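PDB 5C2V: hydrazine synthase subunit beta from Candidatus Kuenenia stuttgartiensis, which forms part of the hydrazine synthase complex, which condenses nitric oxide with ammonium, and may modulate hydroxylamine transport between the gamma and alpha active sites. Local coordinates for residues F16-S21 with S25-S30; R168-I173 with I204-Q209; I102-S105 with T110-V113; M259-D262 with Y267-I270. All coordinates share one frame; numbering follows the deposited sequence.

Interaction 1. Residues F16-S21 with S25-S30; sequences FHITMS and STLFIS
A beta hairpin joins residues 16-21 to residues 25-30, supplying the first two strands of a four-stranded blade of the beta-propeller; Ile18 faces Ile29 across it, and Met20 faces Leu27. The strand axes come within 4.7 Å and run antiparallel at 165°. Thr19 and Phe28 make the central hydrogen-bonded pair: Phe28 N reaches Thr19 O at 3.1 Å and Thr19 N reaches Phe28 O at 3.3 Å. On the face with the isoleucines, Ile18 and Ile29 lie side by side, CG1 to CG1 3.8 Å. Leu27 lies slantwise to the extended Met20 chain, its CD2 branch 3.7 Å from Met20 CG, and Tyr335 of strand 333-338 packs against Ile18, Met20 and Leu27. The other face carries Thr19 and Phe28, with Thr19 CG2 4.0 Å from Phe28 CB. Ser21 N lies at the edge of the Phe28 ring, near its plane, while Phe39 makes an edge-to-face ring contact with Phe28 and Ser60 and Val62 of the next blade touch this side. At the turn, Ser21 N bonds to Thr26 O at 3.0 Å, nearly in line with the carbonyl. A chi1 of 57° sets Ser21 OG between its own backbone N and carbonyl carbon, from where it faces the start of the returning strand: OG accepts Thr26 N at 3.1 Å and, more weakly, Ser25 N.

Interaction 2. Residues R168-I173 with I204-Q209; sequences RSVDFI and IAVTHQ
This is an apolar, side-chain-only contact between two adjacent blades, in which Val170 and Phe172 of one sheet meet Ile204 and Val206 of the next. No hydrogen bond crosses it: the strand axes stay 10.5 Å apart, so side chains alone span the gap. Ile204 does most of the reaching. Its CG1 occupies the position between backbone N and carbonyl carbon (chi1 51°), and the extended chain beyond carries CD1 across to 4.1 Å from Phe172 CZ and 4.3 Å from Val170 CG1. Ile204 and Phe172 approach from opposite directions, the methyl meeting the far end of the ring at an oblique angle. Beside them the CG2 methyls of Val170 and Val206 stand 4.5 Å apart, a looser contact. All four residues are buried. Strand 168-174 is held in its own sheet by backbone bonds, Val170 with Arg184 and Phe172 with Val181, while Val157 and Val181 pack on the Phe172 side chain. At the start of strand 168-174, Arg168 forms a salt bridge with Asp161. The third strand of one four-stranded sheet thus lies against the second strand of its successor through branched aliphatic and aromatic groups, the face-to-face blade packing of a beta-propeller.

Interaction 3. Residues I102-S105 with T110-V113; sequences IKIS and TAYV
Lys103 and Tyr112 form a hydrogen-bonded antiparallel pair, with Lys103 N to Tyr112 O and Tyr112 N to Lys103 O both at 2.9 Å. The first of these lies in the carbonyl plane; in the second the donor is tilted about 20° from it. On one side of this pair Ile102 faces Val113, on the other Ile104 faces Ala111, both non-hydrogen-bonded. Ile102 and Val113 lie alongside each other pointing the same way, Ile102 CD1 3.6 Å from Val113 CG2. Ile104 brings its CD1 over to Ala111 CB at 3.7 Å. On the face with Lys103, the Tyr112 ring meets the neighbouring strand at its edge, near Lys103 O and Ser105 CB. At the turn Ser105 bonds twice to Thr110: its N donates to Thr110 O at 2.7 Å, and its OG accepts Thr110 N at 2.9 Å. A chi1 of 63° directs OG toward that N-H, and Asp107 in the turn forms a hydrogen bond with the same OG. In the next layer Tyr70 and Cys72 of strand 68-73 pack on the isoleucine face, while Met146 and Ile149 of strand 144-149 cover Lys103 and Tyr112 respectively. The hairpin thus puts an aliphatic surface on one adjacent blade and a mixed surface on the other, and at its turn the serine hydroxyl replaces the Ser105 carbonyl, which has turned away, taking the Thr110 N-H that regular pairing would give it.

Interaction 4. Residues M259-D262 with Y267-I270; sequences MAMD and YLYI
The edge of the Tyr269 ring is turned to residues 259-262: Ala260 O lies in the ring plane and Asp262 CB near it. The same Ala260 O accepts Tyr269 N at 2.9 Å, so one carbonyl faces both the backbone and the ring edge of the same residue. Tyr267 is likewise met at its edge, by Asp262 OD1, 4.1 Å from Tyr267 CD2. The Asp262 carboxylate is steeply inclined to that ring, at 74°, yet lies within 27° of the plane of Tyr269. Asp262 OD2 is a hydrogen-bond acceptor for Lys264 N in the turn. Backbone bonds from Ala260 N to Tyr269 O (2.9 Å) and Asp262 N to Tyr267 O (3.1 Å) continue the hairpin ladder. On the opposite sheet face Met261 doubles back at chi2 and chi3, bringing CE to 4.0 Å from Leu268 CD1, while Met259 CG runs beside Ile270 CG1. The hairpin opens a four-stranded propeller blade between two others: Val196 and Ala205 of the preceding blade touch Met259 and Leu268, and on the other side Leu327 of strand 322-327 packs against Ala260 and Tyr269.

How the interactions relate
Interactions 1, 3 and 4 are hairpins of the first two strands in separate blades, whereas interaction 2 packs one blade on another. Interactions 2 and 4 touch directly: Thr207 CG2 is 3.5 Å from Met259 SD and 3.8 Å from Ile270 CG2, continuing the blade-to-blade packing. The other pairs do not touch; nearest atoms are about 6 Å apart for interactions 1 and 3 and about 12 Å for interactions 1 and 2, which lie on opposite sides of the chain's centre. The calcium ion, bound by Asp77 and Asp97, is about 12 Å from the Val113 side chain of interaction 3. Arg168 and Gln209 in interaction 2 reach the gamma subunit through weak hydrogen bonds.

Interaction 1. Residues F16-S21 with S25-S30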
loop_
_atom_site.group_PDB
_atom_site.type_symbol
_atom_site.label_atom_id
_atom_site.label_comp_id
_atom_site.label_asym_id
_atom_site.label_seq_id
_atom_site.Cartn_x
_atom_site.Cartn_y
_atom_site.Cartn_z
ATOM N N PHE B 16 12.288 -55.076 -5.629
ATOM C CA PHE B 16 11.242 -54.440 -4.836
ATOM C C PHE B 16 11.669 -53.804 -3.507
ATOM O O PHE B 16 10.911 -53.034 -2.917
ATOM C CB PHE B 16 10.152 -55.477 -4.557
ATOM C CG PHE B 16 8.794 -54.887 -4.348
ATOM C CD1 PHE B 16 8.072 -54.389 -5.419
ATOM C CD2 PHE B 16 8.229 -54.844 -3.084
ATOM C CE1 PHE B 16 6.818 -53.847 -5.233
ATOM C CE2 PHE B 16 6.973 -54.305 -2.892
ATOM C CZ PHE B 16 6.266 -53.806 -3.968
ATOM N N HIS B 17 12.879 -54.109 -3.046
ATOM C CA HIS B 17 13.287 -53.707 -1.700
ATOM C C HIS B 17 14.804 -53.716 -1.567
ATOM O O HIS B 17 15.494 -54.389 -2.333
ATOM C CB HIS B 17 12.646 -54.634 -0.656
ATOM C CG HIS B 17 12.799 -54.167 0.761
ATOM N ND1 HIS B 17 13.905 -54.461 1.529
ATOM C CD2 HIS B 17 11.979 -53.432 1.549
ATOM C CE1 HIS B 17 13.761 -53.926 2.728
ATOM N NE2 HIS B 17 12.601 -53.296 2.767
ATOM N N ILE B 18 15.325 -52.987 -0.587
ATOM C CA ILE B 18 16.759 -53.000 -0.336
ATOM C C ILE B 18 17.066 -52.707 1.133
ATOM O O ILE B 18 16.336 -51.973 1.802
ATOM C CB ILE B 18 17.494 -51.988 -1.255
ATOM C CG1 ILE B 18 19.002 -52.246 -1.257
ATOM C CG2 ILE B 18 17.167 -50.550 -0.862
ATOM C CD1 ILE B 18 19.767 -51.389 -2.244
ATOM N N THR B 19 18.142 -53.305 1.635
ATOM C CA THR B 19 18.611 -53.046 2.988
ATOM C C THR B 19 20.123 -53.209 3.032
ATOM O O THR B 19 20.748 -53.533 2.022
ATOM C CB THR B 19 17.954 -53.986 4.018
ATOM O OG1 THR B 19 18.389 -53.633 5.337
ATOM C CG2 THR B 19 18.326 -55.435 3.737
ATOM N N MET B 20 20.711 -52.990 4.202
ATOM C CA MET B 20 22.161 -53.031 4.325
ATOM C C MET B 20 22.586 -53.626 5.661
ATOM O O MET B 20 21.909 -53.448 6.673
ATOM C CB MET B 20 22.741 -51.625 4.159
ATOM C CG MET B 20 24.201 -51.587 3.748
ATOM S SD MET B 20 24.775 -49.893 3.520
ATOM C CE MET B 20 26.153 -50.146 2.409
ATOM N N SER B 21 23.707 -54.340 5.651
ATOM C CA SER B 21 24.257 -54.913 6.872
ATOM C C SER B 21 24.643 -53.800 7.840
ATOM O O SER B 21 25.070 -52.728 7.414
ATOM C CB SER B 21 25.467 -55.796 6.555
ATOM O OG SER B 21 26.465 -55.066 5.863
ATOM N N SER B 25 28.854 -53.260 4.924
ATOM C CA SER B 25 29.643 -53.849 3.845
ATOM C C SER B 25 28.821 -54.552 2.762
ATOM O O SER B 25 29.359 -54.907 1.713
ATOM C CB SER B 25 30.653 -54.843 4.425
ATOM O OG SER B 25 29.992 -55.912 5.080
ATOM N N THR B 26 27.527 -54.748 3.000
ATOM C CA THR B 26 26.726 -55.554 2.076
ATOM C C THR B 26 25.288 -55.060 1.899
ATOM O O THR B 26 24.614 -54.707 2.866
ATOM C CB THR B 26 26.690 -57.029 2.531
ATOM O OG1 THR B 26 28.023 -57.483 2.797
ATOM C CG2 THR B 26 26.069 -57.911 1.456
ATOM N N LEU B 27 24.832 -55.052 0.650
ATOM C CA LEU B 27 23.456 -54.712 0.309
ATOM C C LEU B 27 22.681 -55.954 -0.117
ATOM O O LEU B 27 23.186 -56.786 -0.877
ATOM C CB LEU B 27 23.423 -53.667 -0.808
ATOM C CG LEU B 27 23.935 -52.270 -0.458
ATOM C CD1 LEU B 27 24.298 -51.503 -1.718
ATOM C CD2 LEU B 27 22.886 -51.517 0.342
ATOM N N PHE B 28 21.451 -56.070 0.373
ATOM C CA PHE B 28 20.594 -57.201 0.044
ATOM C C PHE B 28 19.338 -56.727 -0.670
ATOM O O PHE B 28 18.495 -56.048 -0.084
ATOM C CB PHE B 28 20.221 -57.983 1.304
ATOM C CG PHE B 28 21.393 -58.308 2.184
ATOM C CD1 PHE B 28 21.775 -57.447 3.200
ATOM C CD2 PHE B 28 22.116 -59.471 1.993
ATOM C CE1 PHE B 28 22.856 -57.744 4.008
ATOM C CE2 PHE B 28 23.196 -59.775 2.798
ATOM C CZ PHE B 28 23.566 -58.910 3.808
ATOM N N ILE B 29 19.215 -57.094 -1.940
ATOM C CA ILE B 29 18.087 -56.652 -2.746
ATOM C C ILE B 29 17.076 -57.772 -2.950
ATOM O O ILE B 29 17.420 -58.834 -3.454
ATOM C CB ILE B 29 18.542 -56.142 -4.125
ATOM C CG1 ILE B 29 19.411 -54.889 -3.989
ATOM C CG2 ILE B 29 17.349 -55.858 -4.990
ATOM C CD1 ILE B 29 20.895 -55.172 -3.939
ATOM N N SER B 30 15.826 -57.534 -2.572
ATOM C CA SER B 30 14.796 -58.532 -2.808
ATOM C C SER B 30 14.262 -58.363 -4.221
ATOM O O SER B 30 13.712 -57.321 -4.559
ATOM C CB SER B 30 13.664 -58.406 -1.788
ATOM O OG SER B 30 14.143 -58.603 -0.470
#

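Interaction 2. Residues R168-I173 with I204-Q209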
loop_
_atom_site.group_PDB
_atom_site.type_symbol
_atom_site.label_atom_id
_atom_site.label_comp_id
_atom_site.label_asym_id
_atom_site.label_seq_id
_atom_site.Cartn_x
_atom_site.Cartn_y
_atom_site.Cartn_z
ATOM N N ARG B 168 -6.870 -44.231 7.987
ATOM C CA ARG B 168 -5.970 -45.360 8.141
ATOM C C ARG B 168 -5.016 -45.044 9.279
ATOM O O ARG B 168 -4.560 -43.909 9.421
ATOM C CB ARG B 168 -5.222 -45.637 6.835
ATOM C CG ARG B 168 -6.148 -46.014 5.683
ATOM C CD ARG B 168 -5.378 -46.340 4.412
ATOM N NE ARG B 168 -6.237 -46.326 3.231
ATOM C CZ ARG B 168 -6.262 -47.281 2.306
ATOM N NH1 ARG B 168 -5.472 -48.340 2.420
ATOM N NH2 ARG B 168 -7.077 -47.178 1.265
ATOM N N SER B 169 -4.721 -46.046 10.099
ATOM C CA SER B 169 -4.091 -45.784 11.383
ATOM C C SER B 169 -2.744 -46.464 11.584
ATOM O O SER B 169 -2.238 -47.170 10.710
ATOM C CB SER B 169 -5.038 -46.204 12.506
ATOM O OG SER B 169 -5.403 -47.567 12.376
ATOM N N VAL B 170 -2.176 -46.222 12.759
ATOM C CA VAL B 170 -0.923 -46.822 13.183
ATOM C C VAL B 170 -1.102 -47.408 14.578
ATOM O O VAL B 170 -1.611 -46.738 15.483
ATOM C CB VAL B 170 0.230 -45.797 13.193
ATOM C CG1 VAL B 170 1.502 -46.427 13.738
ATOM C CG2 VAL B 170 0.461 -45.239 11.798
ATOM N N ASP B 171 -0.697 -48.663 14.740
ATOM C CA ASP B 171 -0.803 -49.346 16.022
ATOM C C ASP B 171 0.502 -49.291 16.805
ATOM O O ASP B 171 1.588 -49.446 16.242
ATOM C CB ASP B 171 -1.219 -50.805 15.823
ATOM C CG ASP B 171 -2.721 -50.978 15.754
ATOM O OD1 ASP B 171 -3.447 -50.083 16.235
ATOM O OD2 ASP B 171 -3.177 -52.013 15.227
ATOM N N PHE B 172 0.377 -49.069 18.110
ATOM C CA PHE B 172 1.514 -49.098 19.017
ATOM C C PHE B 172 1.466 -50.365 19.867
ATOM O O PHE B 172 0.475 -50.635 20.545
ATOM C CB PHE B 172 1.532 -47.853 19.906
ATOM C CG PHE B 172 1.795 -46.576 19.157
ATOM C CD1 PHE B 172 0.758 -45.877 18.560
ATOM C CD2 PHE B 172 3.081 -46.071 19.054
ATOM C CE1 PHE B 172 1.000 -44.703 17.871
ATOM C CE2 PHE B 172 3.329 -44.896 18.368
ATOM C CZ PHE B 172 2.287 -44.212 17.776
ATOM N N ILE B 173 2.542 -51.143 19.815
ATOM C CA ILE B 173 2.607 -52.420 20.511
ATOM C C ILE B 173 3.662 -52.385 21.608
ATOM O O ILE B 173 4.755 -51.854 21.410
ATOM C CB ILE B 173 2.944 -53.582 19.547
ATOM C CG1 ILE B 173 2.183 -53.440 18.228
ATOM C CG2 ILE B 173 2.654 -54.926 20.200
ATOM C CD1 ILE B 173 0.695 -53.537 18.372
ATOM N N ILE B 204 7.856 -40.621 14.695
ATOM C CA ILE B 204 7.840 -41.563 13.581
ATOM C C ILE B 204 7.379 -40.876 12.302
ATOM O O ILE B 204 6.499 -40.014 12.328
ATOM C CB ILE B 204 6.929 -42.780 13.849
ATOM C CG1 ILE B 204 5.543 -42.332 14.311
ATOM C CG2 ILE B 204 7.558 -43.704 14.877
ATOM C CD1 ILE B 204 4.566 -43.472 14.498
ATOM N N ALA B 205 7.984 -41.255 11.182
ATOM C CA ALA B 205 7.585 -40.728 9.883
ATOM C C ALA B 205 6.832 -41.793 9.093
ATOM O O ALA B 205 7.219 -42.965 9.090
ATOM C CB ALA B 205 8.797 -40.240 9.106
ATOM N N VAL B 206 5.747 -41.377 8.445
ATOM C CA VAL B 206 4.931 -42.275 7.633
ATOM C C VAL B 206 4.581 -41.643 6.288
ATOM O O VAL B 206 3.937 -40.596 6.239
ATOM C CB VAL B 206 3.624 -42.663 8.359
ATOM C CG1 VAL B 206 2.709 -43.447 7.428
ATOM C CG2 VAL B 206 3.923 -43.460 9.623
ATOM N N THR B 207 5.000 -42.279 5.199
ATOM C CA THR B 207 4.677 -41.792 3.860
ATOM C C THR B 207 3.315 -42.297 3.398
ATOM O O THR B 207 2.999 -43.477 3.554
ATOM C CB THR B 207 5.736 -42.216 2.826
ATOM O OG1 THR B 207 6.115 -43.580 3.057
ATOM C CG2 THR B 207 6.963 -41.331 2.924
ATOM N N HIS B 208 2.515 -41.402 2.824
ATOM C CA HIS B 208 1.185 -41.770 2.352
ATOM C C HIS B 208 0.612 -40.745 1.380
ATOM O O HIS B 208 1.276 -39.775 1.011
ATOM C CB HIS B 208 0.229 -41.943 3.533
ATOM C CG HIS B 208 -0.054 -40.672 4.269
ATOM N ND1 HIS B 208 -1.063 -39.807 3.905
ATOM C CD2 HIS B 208 0.544 -40.114 5.352
ATOM C CE1 HIS B 208 -1.078 -38.775 4.729
ATOM N NE2 HIS B 208 -0.112 -38.938 5.615
ATOM N N GLN B 209 -0.631 -40.976 0.970
ATOM C CA GLN B 209 -1.340 -40.053 0.094
ATOM C C GLN B 209 -2.622 -39.551 0.743
ATOM O O GLN B 209 -3.223 -40.235 1.570
ATOM C CB GLN B 209 -1.669 -40.719 -1.245
ATOM C CG GLN B 209 -0.497 -40.819 -2.203
ATOM C CD GLN B 209 -0.913 -41.321 -3.572
ATOM O OE1 GLN B 209 -1.658 -42.293 -3.689
ATOM N NE2 GLN B 209 -0.437 -40.653 -4.616
#

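Interaction 3. Residues I102-S105 with T110-V113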
loop_
_atom_site.group_PDB
_atom_site.type_symbol
_atom_site.label_atom_id
_atom_site.label_comp_id
_atom_site.label_asym_id
_atom_site.label_seq_id
_atom_site.Cartn_x
_atom_site.Cartn_y
_atom_site.Cartn_z
ATOM N N ILE B 102 9.552 -57.124 7.442
ATOM C CA ILE B 102 10.117 -57.860 8.560
ATOM C C ILE B 102 11.228 -57.049 9.224
ATOM O O ILE B 102 11.965 -56.334 8.544
ATOM C CB ILE B 102 10.651 -59.231 8.091
ATOM C CG1 ILE B 102 11.089 -60.094 9.275
ATOM C CG2 ILE B 102 11.770 -59.061 7.065
ATOM C CD1 ILE B 102 11.312 -61.540 8.903
ATOM N N LYS B 103 11.342 -57.143 10.548
ATOM C CA LYS B 103 12.426 -56.456 11.256
ATOM C C LYS B 103 12.925 -57.217 12.480
ATOM O O LYS B 103 12.145 -57.827 13.203
ATOM C CB LYS B 103 11.990 -55.048 11.666
ATOM C CG LYS B 103 12.158 -54.027 10.558
ATOM C CD LYS B 103 11.156 -52.908 10.657
ATOM C CE LYS B 103 11.409 -51.867 9.578
ATOM N NZ LYS B 103 12.805 -51.913 9.077
ATOM N N ILE B 104 14.232 -57.165 12.708
ATOM C CA ILE B 104 14.847 -57.890 13.814
ATOM C C ILE B 104 14.955 -57.013 15.060
ATOM O O ILE B 104 15.276 -55.828 14.969
ATOM C CB ILE B 104 16.252 -58.405 13.435
ATOM C CG1 ILE B 104 16.253 -58.961 12.007
ATOM C CG2 ILE B 104 16.730 -59.452 14.431
ATOM C CD1 ILE B 104 15.379 -60.181 11.821
ATOM N N SER B 105 14.681 -57.604 16.219
ATOM C CA SER B 105 14.793 -56.903 17.495
ATOM C C SER B 105 16.236 -56.469 17.750
ATOM O O SER B 105 17.167 -57.074 17.216
ATOM C CB SER B 105 14.293 -57.796 18.635
ATOM O OG SER B 105 15.091 -58.960 18.760
ATOM N N THR B 110 14.605 -61.785 18.232
ATOM C CA THR B 110 13.240 -61.871 17.723
ATOM C C THR B 110 13.067 -61.121 16.405
ATOM O O THR B 110 13.635 -60.046 16.207
ATOM C CB THR B 110 12.226 -61.320 18.751
ATOM O OG1 THR B 110 12.503 -61.869 20.045
ATOM C CG2 THR B 110 10.800 -61.677 18.352
ATOM N N ALA B 111 12.277 -61.701 15.509
ATOM C CA ALA B 111 11.932 -61.069 14.244
ATOM C C ALA B 111 10.425 -60.852 14.169
ATOM O O ALA B 111 9.647 -61.723 14.545
ATOM C CB ALA B 111 12.411 -61.912 13.076
ATOM N N TYR B 112 10.018 -59.686 13.686
ATOM C CA TYR B 112 8.605 -59.352 13.587
ATOM C C TYR B 112 8.198 -59.194 12.129
ATOM O O TYR B 112 8.850 -58.480 11.361
ATOM C CB TYR B 112 8.300 -58.081 14.380
ATOM C CG TYR B 112 8.521 -58.247 15.865
ATOM C CD1 TYR B 112 9.781 -58.072 16.424
ATOM C CD2 TYR B 112 7.473 -58.592 16.708
ATOM C CE1 TYR B 112 9.989 -58.229 17.780
ATOM C CE2 TYR B 112 7.672 -58.751 18.066
ATOM C CZ TYR B 112 8.932 -58.569 18.596
ATOM O OH TYR B 112 9.133 -58.726 19.948
ATOM N N VAL B 113 7.119 -59.878 11.761
ATOM C CA VAL B 113 6.684 -59.956 10.373
ATOM C C VAL B 113 5.271 -59.411 10.190
ATOM O O VAL B 113 4.323 -59.932 10.768
ATOM C CB VAL B 113 6.719 -61.410 9.865
ATOM C CG1 VAL B 113 6.598 -61.443 8.363
ATOM C CG2 VAL B 113 7.998 -62.102 10.309
#

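Interaction 4. Residues M259-D262 with Y267-I270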
loop_
_atom_site.group_PDB
_atom_site.type_symbol
_atom_site.label_atom_id
_atom_site.label_comp_id
_atom_site.label_asym_id
_atom_site.label_seq_id
_atom_site.Cartn_x
_atom_site.Cartn_y
_atom_site.Cartn_z
ATOM N N MET B 259 11.408 -45.299 2.951
ATOM C CA MET B 259 12.029 -44.269 3.767
ATOM C C MET B 259 13.318 -44.731 4.426
ATOM O O MET B 259 13.453 -45.884 4.839
ATOM C CB MET B 259 11.056 -43.771 4.836
ATOM C CG MET B 259 10.109 -42.691 4.346
ATOM S SD MET B 259 9.076 -42.052 5.674
ATOM C CE MET B 259 8.272 -43.558 6.205
ATOM N N ALA B 260 14.269 -43.808 4.510
ATOM C CA ALA B 260 15.523 -44.042 5.204
ATOM C C ALA B 260 15.812 -42.866 6.129
ATOM O O ALA B 260 15.821 -41.709 5.698
ATOM C CB ALA B 260 16.656 -44.243 4.212
ATOM N N MET B 261 16.032 -43.171 7.403
ATOM C CA MET B 261 16.288 -42.149 8.410
ATOM C C MET B 261 17.781 -41.998 8.671
ATOM O O MET B 261 18.481 -42.985 8.899
ATOM C CB MET B 261 15.559 -42.488 9.713
ATOM C CG MET B 261 15.838 -41.527 10.857
ATOM S SD MET B 261 15.144 -39.885 10.584
ATOM C CE MET B 261 13.391 -40.244 10.651
ATOM N N ASP B 262 18.262 -40.758 8.627
ATOM C CA ASP B 262 19.656 -40.458 8.935
ATOM C C ASP B 262 19.985 -40.923 10.350
ATOM O O ASP B 262 19.189 -40.720 11.268
ATOM C CB ASP B 262 19.926 -38.959 8.780
ATOM C CG ASP B 262 21.396 -38.611 8.912
ATOM O OD1 ASP B 262 22.103 -38.611 7.882
ATOM O OD2 ASP B 262 21.846 -38.340 10.046
ATOM N N TYR B 267 18.466 -35.941 8.378
ATOM C CA TYR B 267 17.720 -35.921 7.124
ATOM C C TYR B 267 16.729 -37.072 7.004
ATOM O O TYR B 267 16.893 -38.116 7.635
ATOM C CB TYR B 267 18.679 -35.961 5.932
ATOM C CG TYR B 267 19.651 -34.808 5.873
ATOM C CD1 TYR B 267 19.302 -33.612 5.263
ATOM C CD2 TYR B 267 20.923 -34.920 6.419
ATOM C CE1 TYR B 267 20.189 -32.554 5.203
ATOM C CE2 TYR B 267 21.816 -33.868 6.365
ATOM C CZ TYR B 267 21.444 -32.688 5.755
ATOM O OH TYR B 267 22.331 -31.638 5.698
ATOM N N LEU B 268 15.701 -36.872 6.185
ATOM C CA LEU B 268 14.782 -37.953 5.847
ATOM C C LEU B 268 14.840 -38.235 4.350
ATOM O O LEU B 268 14.834 -37.311 3.534
ATOM C CB LEU B 268 13.352 -37.614 6.269
ATOM C CG LEU B 268 12.316 -38.715 6.027
ATOM C CD1 LEU B 268 12.708 -39.992 6.754
ATOM C CD2 LEU B 268 10.927 -38.260 6.448
ATOM N N TYR B 269 14.902 -39.515 3.994
ATOM C CA TYR B 269 15.007 -39.912 2.594
ATOM C C TYR B 269 13.761 -40.671 2.152
ATOM O O TYR B 269 13.370 -41.651 2.780
ATOM C CB TYR B 269 16.260 -40.763 2.374
ATOM C CG TYR B 269 17.539 -40.069 2.788
ATOM C CD1 TYR B 269 17.965 -40.086 4.110
ATOM C CD2 TYR B 269 18.315 -39.390 1.859
ATOM C CE1 TYR B 269 19.127 -39.448 4.495
ATOM C CE2 TYR B 269 19.484 -38.751 2.235
ATOM C CZ TYR B 269 19.883 -38.784 3.555
ATOM O OH TYR B 269 21.041 -38.152 3.942
ATOM N N ILE B 270 13.140 -40.211 1.070
ATOM C CA ILE B 270 11.884 -40.789 0.601
ATOM C C ILE B 270 11.947 -41.231 -0.854
ATOM O O ILE B 270 12.108 -40.406 -1.755
ATOM C CB ILE B 270 10.719 -39.789 0.745
ATOM C CG1 ILE B 270 10.545 -39.367 2.205
ATOM C CG2 ILE B 270 9.429 -40.390 0.198
ATOM C CD1 ILE B 270 9.457 -38.338 2.413
#